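Putative Endoribonuclease L-PSP (Entamoeba histolytica, PDB 3M1X) is of unproven function but may act as a deaminase of the RutC (YjgF/YER057c/UK114) family, and assembles from three copies of its chain. Local coordinates at residues G54-D59 with G63-K68; K106-F111 with P124-F129; S90-V95 with A116-N121; K75-N80 with A138-E143. All coordinates share one frame; numbering follows the deposited sequence. Where two conformers were deposited one is given.

Contact 1: G54-D59 with G63-K68; sequences GQIGLD and GDFAGK
Leu58 lays its CD2 methyl over the face of the Phe65 ring in a beta hairpin whose strands, 51-59 and 64-65, are joined by a short turn. CD2 stands 3.8 Å from the centroid of the Phe65 ring and only 6° off its normal, so this is a CH-pi contact centred on the ring. Ile56 adds its CD1, which meets Phe65 CZ obliquely at 4.2 Å. The backbones pair antiparallel: Leu58 and Phe65 form a non-hydrogen-bonded pair, with CA atoms 4.2 Å apart and side chains that diverge at their start. The end of Leu58 nevertheless returns to the ring, its CG lying anti to the carbonyl carbon (chi1 -64°).

Bonds flank that pair. Asp59 N donates to Asp64 O at 2.9 Å, and Ala66 N to Gly57 O. Gly57 O, besides the hydrogen bond from Ala66 N, takes a CA-H...O contact from Phe65 CA at 3.4 Å. At the turn, Gly63 N reaches Asp59 O, and the positive phi of Gly63 suits a glycine. Second-shell groups steady this edge: Gln73 and Ala138 also touch Phe65, Asn80 ND2 of helix 70-87 bonds Leu58 O, and Asp59 OD1 accepts from Lys61 N.

Contact 2: K106-F111 with P124-F129; sequences KDFGVF and PARACF
The Phe108 ring meets Cys128 at its edge: SG lies near the ring plane, 5.2 Å from the ring centroid and 89° off the normal, a Cys sulfur-aromatic contact. Here the first turn of helix 108-119 packs on strand 125-130, within the beta-alpha-beta unit of strand 95-102, helix 108-119 and strand 125-130. The same sulfur sits over one face of the Arg126 guanidinium, 3.2 Å above its plane and offset toward the rim, and so is shared by two flat groups. Those groups are steeply inclined, ring and guanidinium planes being 62° apart, and Phe108 CZ approaches Arg126 NH2 obliquely at 3.8 Å.

Phe108 reaches the strand with CG anti to its backbone N (chi1 -180°), which carries CE1 to 3.8 Å from Cys128 SG. Arg126 and Cys128, two residues apart on the strand, both point toward the helix. The arginine chain bends at chi3, and its polar end is held by several partners: NH1 donates to Asn112 OD1, and Tyr115 makes a cation-pi contact. A citrate, probably from the crystallisation liquor, takes bonds from Arg126 NE and Cys128 N, consistent with an anion-binding pocket. The third subunit borders this site, its Ser53 OG bonding Arg126 N and its Tyr40 packing on Arg126. Beside the sulfur, Cys128 CB also touches the ring, 3.9 Å from Phe108 CE1.

Contact 3: S90-V95 with A116-N121; sequences SSMDKV and AEAFGN
Met92 and Phe119 carry a Met-aromatic contact that joins the 3-10 turn before strand 95-102 to the C-terminal end of helix 108-119. The CH-pi part is centred on the face: Met92 CE stands 3.6 Å from the centroid of the Phe119 ring and 13° off the normal. The sulfur comes in obliquely, SD being 4.5 Å from that centroid. Bends at chi2 (-75°) and chi3 (-80°) fold the methionine so that its terminal methyl lies over the ring, and the two side chains cross at about a right angle. At the ring edge, in plane, Met92 O makes a close approach to Phe119 CE1 at 3.3 Å.

Apolar contacts widen the patch. Val95 CB approaches Phe119 CE1 obliquely at 3.8 Å, while Val95 CG2 lies at the ring edge, in plane. Met92 CE also touches Ala118 CB at 4.0 Å. From helix 70-87, Met78 packs on Ala118 and Phe119, and Leu85 on Met92 and Val95; Pro124 and Tyr115 add to the surroundings of the phenyl ring.

Polar links are fewer. Within the turn, Met92 O accepts from Val95 N. Across the segments, one water donates to Asp93 OD1 at 2.7 Å and to Phe119 O, bridging the turn to the last helical residue. No direct hydrogen bond spans the segments, so the contact probably relies mainly on apolar packing and CH-pi contact around the Phe119 ring, supplemented on the exposed Asp93 side by that water bridge.

Contact 4: K75-N80 with A138-E143; sequences KQVMTN and ALVEVE
Helix 70-87 packs on the sheet of this alpha/beta fold, lying nearly parallel to strand 140-146 at this point: the local axes differ by 20° and come within 8.6 Å. Val77 carries most of the contact with the strand. Its two methyls divide the work, CG1 reaching Val142 CB at 3.6 Å and CG2 lying 4.1 Å from Val140 CG1 and 3.8 Å from Val140 O. Because CG1 is anti to the backbone N (chi1 162°) and CG2 anti to the carbonyl carbon, each branch faces one of the two valines, Val142 and Val140, alternate strand residues that point toward the helix. Met78 adds a looser touch, SD to Val142 CG2 at 4.4 Å. Phe111 of helix 108-119 also packs on both strand valines.

The intervening Glu141 points away from the helix, as does Glu143, which makes a salt bridge with Lys97 of the second subunit. On the helix, Gln76 NE2 donates to Asn80 OD1 at 2.9 Å; the bond is straight at the hydrogen (165°), although the donor stands above the carbonyl plane. Leu139 N bonds Gln73 OE1 of the same helix. With no hydrogen bond between residues 75-80 and 138-143, the contact depends on branched aliphatic surfaces, while Gln76 pairs with Asn80 and Glu143 with Lys97 of the second subunit.

Overall arrangement
Contact 4 is the buried centre, and contact 1 lies at the surface about 7 Å away, centre to centre; strands 51-59 and 140-146 are neighbours in the sheet, and Asn80 ties the two together. Contacts 2 and 3 use the two ends of helix 108-119, contact 2 buried and contact 3 partly so. Met78 of contact 4 touches Phe119 and Met92 of contact 3, whereas Phe111 links contacts 2 and 4. The chemistry follows position: backbone hydrogen bonds dominate the surface hairpin, aliphatic packing the centre, a ring-edge sulfur contact marks contact 2, and a methyl-over-face Met-aromatic contact marks contact 3. Contacts 1 and 2 each adjoin a bound citrate, whereas contact 3 includes a bridging water.

Contact 1: G54-D59 with G63-K68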
loop_
_atom_site.group_PDB
_atom_site.type_symbol
_atom_site.label_atom_id
_atom_site.label_comp_id
_atom_site.label_asym_id
_atom_site.label_seq_id
_atom_site.Cartn_x
_atom_site.Cartn_y
_atom_site.Cartn_z
ATOM N N GLY A 54 2.607 -9.132 -2.720
ATOM C CA GLY A 54 1.751 -9.653 -1.684
ATOM C C GLY A 54 1.720 -11.148 -1.746
ATOM O O GLY A 54 1.023 -11.725 -2.602
ATOM N N GLN A 55 2.355 -11.809 -0.834
ATOM C CA GLN A 55 2.354 -13.282 -0.744
ATOM C C GLN A 55 1.019 -13.754 -0.212
ATOM O O GLN A 55 0.498 -13.225 0.741
ATOM C CB GLN A 55 3.451 -13.766 0.204
ATOM C CG GLN A 55 4.819 -13.735 -0.405
ATOM C CD GLN A 55 4.941 -14.650 -1.595
ATOM O OE1 GLN A 55 4.346 -15.767 -1.590
ATOM N NE2 GLN A 55 5.692 -14.247 -2.578
ATOM N N ILE A 56 0.518 -14.808 -0.886
ATOM C CA ILE A 56 -0.582 -15.600 -0.361
ATOM C C ILE A 56 -0.046 -16.958 0.016
ATOM O O ILE A 56 1.086 -17.301 -0.277
ATOM C CB ILE A 56 -1.765 -15.654 -1.377
ATOM C CG1 ILE A 56 -1.368 -16.201 -2.724
ATOM C CG2 ILE A 56 -2.453 -14.267 -1.474
ATOM C CD1 ILE A 56 -2.546 -16.587 -3.633
ATOM N N GLY A 57 -0.855 -17.740 0.705
ATOM C CA GLY A 57 -0.356 -18.935 1.394
ATOM C C GLY A 57 -0.273 -20.172 0.571
ATOM O O GLY A 57 -0.641 -21.250 1.066
ATOM N N LEU A 58 0.188 -20.038 -0.657
ATOM C CA LEU A 58 0.481 -21.153 -1.556
ATOM C C LEU A 58 1.785 -21.790 -1.160
ATOM O O LEU A 58 2.734 -21.142 -0.778
ATOM C CB LEU A 58 0.524 -20.676 -2.965
ATOM C CG LEU A 58 -0.766 -20.119 -3.543
ATOM C CD1 LEU A 58 -0.588 -19.672 -4.966
ATOM C CD2 LEU A 58 -2.007 -21.056 -3.497
ATOM N N ASP A 59 1.838 -23.129 -1.303
ATOM C CA ASP A 59 3.038 -23.920 -1.159
ATOM C C ASP A 59 3.547 -24.171 -2.535
ATOM O O ASP A 59 2.902 -24.869 -3.366
ATOM C CB ASP A 59 2.690 -25.197 -0.407
ATOM C CG ASP A 59 3.877 -26.114 -0.174
ATOM O OD1 ASP A 59 4.950 -25.903 -0.743
ATOM O OD2 ASP A 59 3.656 -27.027 0.695
ATOM N N GLY A 63 1.512 -25.956 -5.576
ATOM C CA GLY A 63 0.718 -24.915 -6.178
ATOM C C GLY A 63 -0.656 -24.668 -5.604
ATOM O O GLY A 63 -1.419 -23.835 -6.185
ATOM N N ASP A 64 -0.879 -25.204 -4.410
ATOM C CA ASP A 64 -2.150 -25.081 -3.724
ATOM C C ASP A 64 -1.911 -24.411 -2.345
ATOM O O ASP A 64 -0.771 -24.331 -1.882
ATOM C CB ASP A 64 -2.783 -26.448 -3.600
ATOM C CG ASP A 64 -3.094 -27.103 -5.013
ATOM O OD1 ASP A 64 -3.249 -26.372 -6.077
ATOM O OD2 ASP A 64 -3.016 -28.330 -5.081
ATOM N N PHE A 65 -2.961 -23.945 -1.721
ATOM C CA PHE A 65 -2.844 -23.422 -0.384
ATOM C C PHE A 65 -2.265 -24.433 0.555
ATOM O O PHE A 65 -2.618 -25.630 0.472
ATOM C CB PHE A 65 -4.175 -22.833 0.171
ATOM C CG PHE A 65 -4.600 -21.573 -0.522
ATOM C CD1 PHE A 65 -3.967 -20.406 -0.240
ATOM C CD2 PHE A 65 -5.528 -21.560 -1.530
ATOM C CE1 PHE A 65 -4.322 -19.208 -0.848
ATOM C CE2 PHE A 65 -5.877 -20.401 -2.179
ATOM C CZ PHE A 65 -5.267 -19.237 -1.842
ATOM N N ALA A 66 -1.470 -24.005 1.513
ATOM C CA ALA A 66 -0.896 -24.909 2.529
ATOM C C ALA A 66 -1.992 -25.574 3.367
ATOM O O ALA A 66 -1.819 -26.702 3.802
ATOM C CB ALA A 66 0.060 -24.130 3.454
ATOM N N GLY A 67 -3.111 -24.911 3.507
ATOM C CA GLY A 67 -4.298 -25.445 4.191
ATOM C C GLY A 67 -5.421 -24.464 4.031
ATOM O O GLY A 67 -5.249 -23.368 3.497
ATOM N N LYS A 68 -6.588 -24.841 4.530
ATOM C CA LYS A 68 -7.785 -24.037 4.515
ATOM C C LYS A 68 -7.925 -23.078 5.617
ATOM O O LYS A 68 -8.767 -22.184 5.484
ATOM C CB LYS A 68 -9.032 -24.948 4.552
#

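Contact 2: K106-F111 with P124-F129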
loop_
_atom_site.group_PDB
_atom_site.type_symbol
_atom_site.label_atom_id
_atom_site.label_comp_id
_atom_site.label_asym_id
_atom_site.label_seq_id
_atom_site.Cartn_x
_atom_site.Cartn_y
_atom_site.Cartn_z
ATOM N N LYS A 106 -11.951 -10.795 11.704
ATOM C CA LYS A 106 -11.887 -11.542 12.944
ATOM C C LYS A 106 -10.608 -12.357 13.026
ATOM O O LYS A 106 -10.260 -12.797 14.130
ATOM C CB LYS A 106 -13.143 -12.330 13.172
ATOM C CG LYS A 106 -14.442 -11.494 13.057
ATOM C CD LYS A 106 -14.690 -10.357 14.134
ATOM C CE LYS A 106 -16.267 -9.988 14.263
ATOM N NZ LYS A 106 -16.558 -9.166 15.482
ATOM N N ASP A 107 -9.914 -12.559 11.907
ATOM C CA ASP A 107 -8.675 -13.302 11.877
ATOM C C ASP A 107 -7.481 -12.460 12.347
ATOM O O ASP A 107 -6.371 -12.990 12.376
ATOM C CB ASP A 107 -8.461 -13.874 10.498
ATOM C CG ASP A 107 -9.327 -15.053 10.185
ATOM O OD1 ASP A 107 -9.732 -15.749 11.166
ATOM O OD2 ASP A 107 -9.566 -15.358 9.000
ATOM N N PHE A 108 -7.679 -11.208 12.699
ATOM C CA PHE A 108 -6.553 -10.328 13.043
ATOM C C PHE A 108 -5.712 -10.892 14.185
ATOM O O PHE A 108 -4.476 -10.888 14.107
ATOM C CB PHE A 108 -7.106 -8.915 13.341
ATOM C CG PHE A 108 -6.073 -7.854 13.710
ATOM C CD1 PHE A 108 -5.183 -7.367 12.766
ATOM C CD2 PHE A 108 -5.965 -7.372 15.002
ATOM C CE1 PHE A 108 -4.245 -6.350 13.093
ATOM C CE2 PHE A 108 -5.053 -6.385 15.334
ATOM C CZ PHE A 108 -4.229 -5.854 14.355
ATOM N N GLY A 109 -6.305 -11.321 15.275
ATOM C CA GLY A 109 -5.526 -11.760 16.425
ATOM C C GLY A 109 -4.671 -12.954 16.118
ATOM O O GLY A 109 -3.484 -12.958 16.479
ATOM N N VAL A 110 -5.221 -13.979 15.498
ATOM C CA VAL A 110 -4.495 -15.178 15.158
ATOM C C VAL A 110 -3.370 -14.818 14.192
ATOM O O VAL A 110 -2.243 -15.271 14.305
ATOM C CB VAL A 110 -5.405 -16.291 14.732
ATOM C CG1 VAL A 110 -4.617 -17.421 14.121
ATOM C CG2 VAL A 110 -6.149 -16.829 16.011
ATOM N N PHE A 111 -3.737 -14.051 13.163
ATOM C CA PHE A 111 -2.730 -13.644 12.214
ATOM C C PHE A 111 -1.588 -12.929 12.839
ATOM O O PHE A 111 -0.401 -13.189 12.624
ATOM C CB PHE A 111 -3.336 -12.771 11.097
ATOM C CG PHE A 111 -2.294 -12.067 10.291
ATOM C CD1 PHE A 111 -1.576 -12.766 9.383
ATOM C CD2 PHE A 111 -1.903 -10.761 10.571
ATOM C CE1 PHE A 111 -0.485 -12.188 8.682
ATOM C CE2 PHE A 111 -0.857 -10.179 9.875
ATOM C CZ PHE A 111 -0.175 -10.893 8.979
ATOM N N PRO A 124 8.698 -4.176 12.066
ATOM C CA PRO A 124 8.476 -3.279 10.925
ATOM C C PRO A 124 7.366 -2.265 11.208
ATOM O O PRO A 124 6.457 -2.558 12.025
ATOM C CB PRO A 124 8.074 -4.208 9.770
ATOM C CG PRO A 124 8.693 -5.541 10.157
ATOM C CD PRO A 124 8.605 -5.602 11.644
ATOM N N ALA A 125 7.344 -1.203 10.475
ATOM C CA ALA A 125 6.139 -0.447 10.348
ATOM C C ALA A 125 5.087 -1.317 9.704
ATOM O O ALA A 125 5.409 -2.246 8.957
ATOM C CB ALA A 125 6.368 0.856 9.573
ATOM N N ARG A 126 3.806 -1.026 9.891
ATOM C CA ARG A 126 2.734 -1.921 9.466
ATOM C C ARG A 126 1.431 -1.197 9.242
ATOM O O ARG A 126 1.097 -0.249 9.946
ATOM C CB ARG A 126 2.531 -3.022 10.515
ATOM C CG ARG A 126 1.652 -4.164 10.032
ATOM C CD ARG A 126 1.622 -5.313 11.009
ATOM N NE ARG A 126 0.805 -5.004 12.171
ATOM C CZ ARG A 126 0.427 -5.915 13.027
ATOM N NH1 ARG A 126 0.900 -7.142 12.999
ATOM N NH2 ARG A 126 -0.444 -5.571 13.991
ATOM N N ALA A 127 0.681 -1.672 8.246
ATOM C CA ALA A 127 -0.725 -1.365 8.107
ATOM C C ALA A 127 -1.473 -2.616 7.824
ATOM O O ALA A 127 -1.010 -3.472 7.081
ATOM C CB ALA A 127 -0.971 -0.359 6.992
ATOM N N CYS A 128 -2.640 -2.746 8.408
ATOM C CA CYS A 128 -3.474 -3.946 8.286
ATOM C C CYS A 128 -4.921 -3.549 8.019
ATOM O O CYS A 128 -5.424 -2.533 8.457
ATOM C CB CYS A 128 -3.508 -4.731 9.623
ATOM S SG CYS A 128 -1.939 -5.177 10.291
ATOM N N PHE A 129 -5.605 -4.406 7.280
ATOM C CA PHE A 129 -7.023 -4.202 7.009
ATOM C C PHE A 129 -7.610 -5.482 6.509
ATOM O O PHE A 129 -6.916 -6.402 6.052
ATOM C CB PHE A 129 -7.270 -3.051 6.002
ATOM C CG PHE A 129 -6.695 -3.274 4.609
ATOM C CD1 PHE A 129 -7.440 -3.760 3.600
ATOM C CD2 PHE A 129 -5.380 -2.926 4.374
ATOM C CE1 PHE A 129 -6.888 -3.949 2.336
ATOM C CE2 PHE A 129 -4.850 -3.109 3.137
ATOM C CZ PHE A 129 -5.585 -3.570 2.122
#

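Contact 3: S90-V95 with A116-N121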
loop_
_atom_site.group_PDB
_atom_site.type_symbol
_atom_site.label_atom_id
_atom_site.label_comp_id
_atom_site.label_asym_id
_atom_site.label_seq_id
_atom_site.Cartn_x
_atom_site.Cartn_y
_atom_site.Cartn_z
ATOM N N SER A 90 18.248 -9.974 1.094
ATOM C CA SER A 90 17.695 -9.324 2.278
ATOM C C SER A 90 17.374 -10.334 3.371
ATOM O O SER A 90 17.911 -11.470 3.341
ATOM C CB SER A 90 16.532 -8.436 1.827
ATOM O OG SER A 90 16.056 -7.643 2.896
ATOM N N SER A 91 16.514 -10.006 4.302
ATOM C CA SER A 91 16.194 -10.845 5.430
ATOM C C SER A 91 14.926 -10.304 6.084
ATOM O O SER A 91 14.558 -9.160 5.870
ATOM C CB SER A 91 17.304 -10.861 6.411
ATOM O OG SER A 91 17.394 -9.592 7.062
ATOM N N MET A 92 14.320 -11.104 6.943
ATOM C CA MET A 92 13.220 -10.640 7.732
ATOM C C MET A 92 13.597 -9.438 8.605
ATOM O O MET A 92 12.833 -8.494 8.763
ATOM C CB MET A 92 12.631 -11.749 8.586
ATOM C CG MET A 92 12.013 -12.863 7.717
ATOM S SD MET A 92 10.423 -12.384 6.983
ATOM C CE MET A 92 9.336 -12.676 8.415
ATOM N N ASP A 93 14.803 -9.447 9.164
ATOM C CA ASP A 93 15.255 -8.337 10.005
ATOM C C ASP A 93 15.484 -7.058 9.262
ATOM O O ASP A 93 15.548 -5.995 9.885
ATOM C CB ASP A 93 16.594 -8.679 10.708
ATOM C CG ASP A 93 16.444 -9.548 11.882
ATOM O OD1 ASP A 93 15.350 -9.772 12.420
ATOM O OD2 ASP A 93 17.482 -10.080 12.336
ATOM N N LYS A 94 15.546 -7.115 7.939
ATOM C CA LYS A 94 15.705 -5.942 7.088
ATOM C C LYS A 94 14.402 -5.407 6.538
ATOM O O LYS A 94 14.395 -4.481 5.730
ATOM C CB LYS A 94 16.722 -6.244 6.003
ATOM C CG LYS A 94 18.160 -6.278 6.504
ATOM C CD LYS A 94 19.126 -6.685 5.424
ATOM C CE LYS A 94 20.587 -6.659 5.935
ATOM N NZ LYS A 94 21.544 -7.005 4.867
ATOM N N VAL A 95 13.254 -5.959 6.946
ATOM C CA VAL A 95 11.962 -5.489 6.523
ATOM C C VAL A 95 11.673 -4.153 7.192
ATOM O O VAL A 95 11.713 -4.051 8.424
ATOM C CB VAL A 95 10.867 -6.505 6.760
ATOM C CG1 VAL A 95 9.489 -5.924 6.472
ATOM C CG2 VAL A 95 11.120 -7.751 5.934
ATOM N N ALA A 116 4.025 -12.142 14.351
ATOM C CA ALA A 116 4.957 -11.792 15.355
ATOM C C ALA A 116 6.015 -12.878 15.569
ATOM O O ALA A 116 7.195 -12.603 15.717
ATOM C CB ALA A 116 4.240 -11.434 16.693
ATOM N N GLU A 117 5.599 -14.153 15.564
ATOM C CA GLU A 117 6.512 -15.308 15.683
ATOM C C GLU A 117 7.486 -15.234 14.587
ATOM O O GLU A 117 8.666 -15.471 14.760
ATOM C CB GLU A 117 5.834 -16.688 15.602
ATOM C CG GLU A 117 6.759 -17.955 15.864
ATOM C CD GLU A 117 7.399 -18.580 14.592
ATOM O OE1 GLU A 117 7.152 -18.193 13.459
ATOM O OE2 GLU A 117 8.282 -19.442 14.668
ATOM N N ALA A 118 7.001 -14.969 13.352
ATOM C CA ALA A 118 7.839 -14.970 12.175
ATOM C C ALA A 118 8.949 -13.912 12.241
ATOM O O ALA A 118 10.067 -14.125 11.843
ATOM C CB ALA A 118 7.051 -14.835 10.911
ATOM N N PHE A 119 8.601 -12.737 12.759
ATOM C CA PHE A 119 9.573 -11.619 12.853
ATOM C C PHE A 119 10.346 -11.598 14.128
ATOM O O PHE A 119 11.370 -10.909 14.203
ATOM C CB PHE A 119 8.841 -10.251 12.688
ATOM C CG PHE A 119 8.659 -9.885 11.230
ATOM C CD1 PHE A 119 9.711 -9.523 10.448
ATOM C CD2 PHE A 119 7.368 -9.831 10.658
ATOM C CE1 PHE A 119 9.598 -9.214 9.145
ATOM C CE2 PHE A 119 7.226 -9.458 9.311
ATOM C CZ PHE A 119 8.346 -9.169 8.588
ATOM N N GLY A 120 9.967 -12.366 15.116
ATOM C CA GLY A 120 10.730 -12.372 16.400
ATOM C C GLY A 120 10.689 -11.004 16.989
ATOM O O GLY A 120 9.643 -10.398 17.119
ATOM N N ASN A 121 11.811 -10.475 17.413
ATOM C CA ASN A 121 11.854 -9.142 17.998
ATOM C C ASN A 121 11.910 -8.027 16.980
ATOM O O ASN A 121 11.870 -6.848 17.373
ATOM C CB ASN A 121 12.952 -9.001 18.948
ATOM C CG ASN A 121 12.676 -9.782 20.247
ATOM O OD1 ASN A 121 11.556 -9.851 20.715
ATOM N ND2 ASN A 121 13.718 -10.318 20.797
HETATM O O HOH W 1 12.914 -10.900 11.889
#

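Contact 4: K75-N80 with A138-E143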
loop_
_atom_site.group_PDB
_atom_site.type_symbol
_atom_site.label_atom_id
_atom_site.label_comp_id
_atom_site.label_asym_id
_atom_site.label_seq_id
_atom_site.Cartn_x
_atom_site.Cartn_y
_atom_site.Cartn_z
ATOM N N LYS A 75 1.025 -18.960 8.309
ATOM C CA LYS A 75 2.359 -19.466 8.447
ATOM C C LYS A 75 3.023 -19.581 7.116
ATOM O O LYS A 75 4.195 -19.231 6.960
ATOM C CB LYS A 75 2.285 -20.839 9.145
ATOM C CG LYS A 75 1.953 -20.796 10.578
ATOM C CD LYS A 75 1.599 -22.160 11.146
ATOM C CE LYS A 75 1.168 -22.007 12.583
ATOM N NZ LYS A 75 1.098 -23.439 13.171
ATOM N N GLN A 76 2.328 -20.050 6.108
ATOM C CA GLN A 76 2.868 -20.195 4.778
ATOM C C GLN A 76 3.237 -18.849 4.166
ATOM O O GLN A 76 4.261 -18.707 3.506
ATOM C CB GLN A 76 1.967 -20.970 3.849
ATOM C CG GLN A 76 2.631 -21.342 2.500
ATOM C CD GLN A 76 3.810 -22.301 2.713
ATOM O OE1 GLN A 76 3.581 -23.358 3.288
ATOM N NE2 GLN A 76 4.985 -22.009 2.244
ATOM N N VAL A 77 2.382 -17.848 4.353
ATOM C CA VAL A 77 2.663 -16.523 3.853
ATOM C C VAL A 77 3.975 -15.994 4.436
ATOM O O VAL A 77 4.827 -15.464 3.723
ATOM C CB VAL A 77 1.522 -15.550 4.155
ATOM C CG1 VAL A 77 1.954 -14.041 4.049
ATOM C CG2 VAL A 77 0.291 -15.810 3.234
ATOM N N MET A 78 4.152 -16.147 5.764
ATOM C CA MET A 78 5.382 -15.592 6.349
ATOM C C MET A 78 6.611 -16.348 5.943
ATOM O O MET A 78 7.669 -15.759 5.739
ATOM C CB MET A 78 5.234 -15.573 7.901
ATOM C CG MET A 78 4.100 -14.830 8.457
ATOM S SD MET A 78 3.811 -13.161 7.752
ATOM C CE MET A 78 5.334 -12.348 8.246
ATOM N N THR A 79 6.491 -17.656 5.758
ATOM C CA THR A 79 7.572 -18.464 5.226
ATOM C C THR A 79 7.919 -18.047 3.795
ATOM O O THR A 79 9.070 -17.917 3.436
ATOM C CB THR A 79 7.159 -19.960 5.277
ATOM O OG1 THR A 79 7.068 -20.291 6.652
ATOM C CG2 THR A 79 8.192 -20.837 4.618
ATOM N N ASN A 80 6.896 -17.835 2.970
ATOM C CA ASN A 80 7.109 -17.396 1.625
ATOM C C ASN A 80 7.847 -16.073 1.534
ATOM O O ASN A 80 8.727 -15.878 0.720
ATOM C CB ASN A 80 5.772 -17.313 0.873
ATOM C CG ASN A 80 5.109 -18.627 0.522
ATOM O OD1 ASN A 80 5.769 -19.691 0.618
ATOM N ND2 ASN A 80 3.844 -18.596 0.139
ATOM N N ALA A 138 -7.797 -16.453 -1.170
ATOM C CA ALA A 138 -6.880 -16.506 -0.014
ATOM C C ALA A 138 -7.467 -15.869 1.193
ATOM O O ALA A 138 -8.228 -14.870 1.113
ATOM C CB ALA A 138 -5.574 -15.738 -0.438
ATOM N N LEU A 139 -7.058 -16.331 2.350
ATOM C CA LEU A 139 -7.505 -15.749 3.574
ATOM C C LEU A 139 -6.649 -14.589 4.101
ATOM O O LEU A 139 -7.027 -13.859 4.986
ATOM C CB LEU A 139 -7.524 -16.824 4.671
ATOM C CG LEU A 139 -8.523 -17.968 4.467
ATOM C CD1 LEU A 139 -8.419 -18.889 5.641
ATOM C CD2 LEU A 139 -9.978 -17.427 4.197
ATOM N N VAL A 140 -5.428 -14.479 3.574
ATOM C CA VAL A 140 -4.402 -13.542 4.054
ATOM C C VAL A 140 -3.409 -13.323 2.943
ATOM O O VAL A 140 -3.065 -14.254 2.230
ATOM C CB VAL A 140 -3.763 -14.070 5.338
ATOM C CG1 VAL A 140 -3.263 -15.506 5.209
ATOM C CG2 VAL A 140 -2.653 -13.161 5.823
ATOM N N GLU A 141 -2.939 -12.080 2.826
ATOM C CA GLU A 141 -1.948 -11.668 1.883
ATOM C C GLU A 141 -1.046 -10.687 2.578
ATOM O O GLU A 141 -1.552 -9.774 3.229
ATOM C CB GLU A 141 -2.654 -11.035 0.683
ATOM C CG GLU A 141 -1.729 -10.543 -0.408
ATOM C CD GLU A 141 -2.465 -9.711 -1.497
ATOM O OE1 GLU A 141 -3.342 -10.253 -2.000
ATOM O OE2 GLU A 141 -2.088 -8.543 -1.677
ATOM N N VAL A 142 0.280 -10.784 2.444
ATOM C CA VAL A 142 1.220 -9.853 3.103
ATOM C C VAL A 142 2.266 -9.422 2.088
ATOM O O VAL A 142 2.918 -10.263 1.484
ATOM C CB VAL A 142 1.879 -10.465 4.333
ATOM C CG1 VAL A 142 2.852 -9.393 4.957
ATOM C CG2 VAL A 142 0.840 -10.900 5.403
ATOM N N GLU A 143 2.357 -8.135 1.888
ATOM C CA GLU A 143 3.442 -7.522 1.090
ATOM C C GLU A 143 4.398 -6.792 1.996
ATOM O O GLU A 143 4.102 -6.514 3.176
ATOM C CB GLU A 143 2.889 -6.576 0.037
ATOM C CG GLU A 143 2.058 -5.432 0.648
ATOM C CD GLU A 143 1.576 -4.443 -0.302
ATOM O OE1 GLU A 143 1.770 -4.464 -1.473
ATOM O OE2 GLU A 143 0.847 -3.498 0.187
#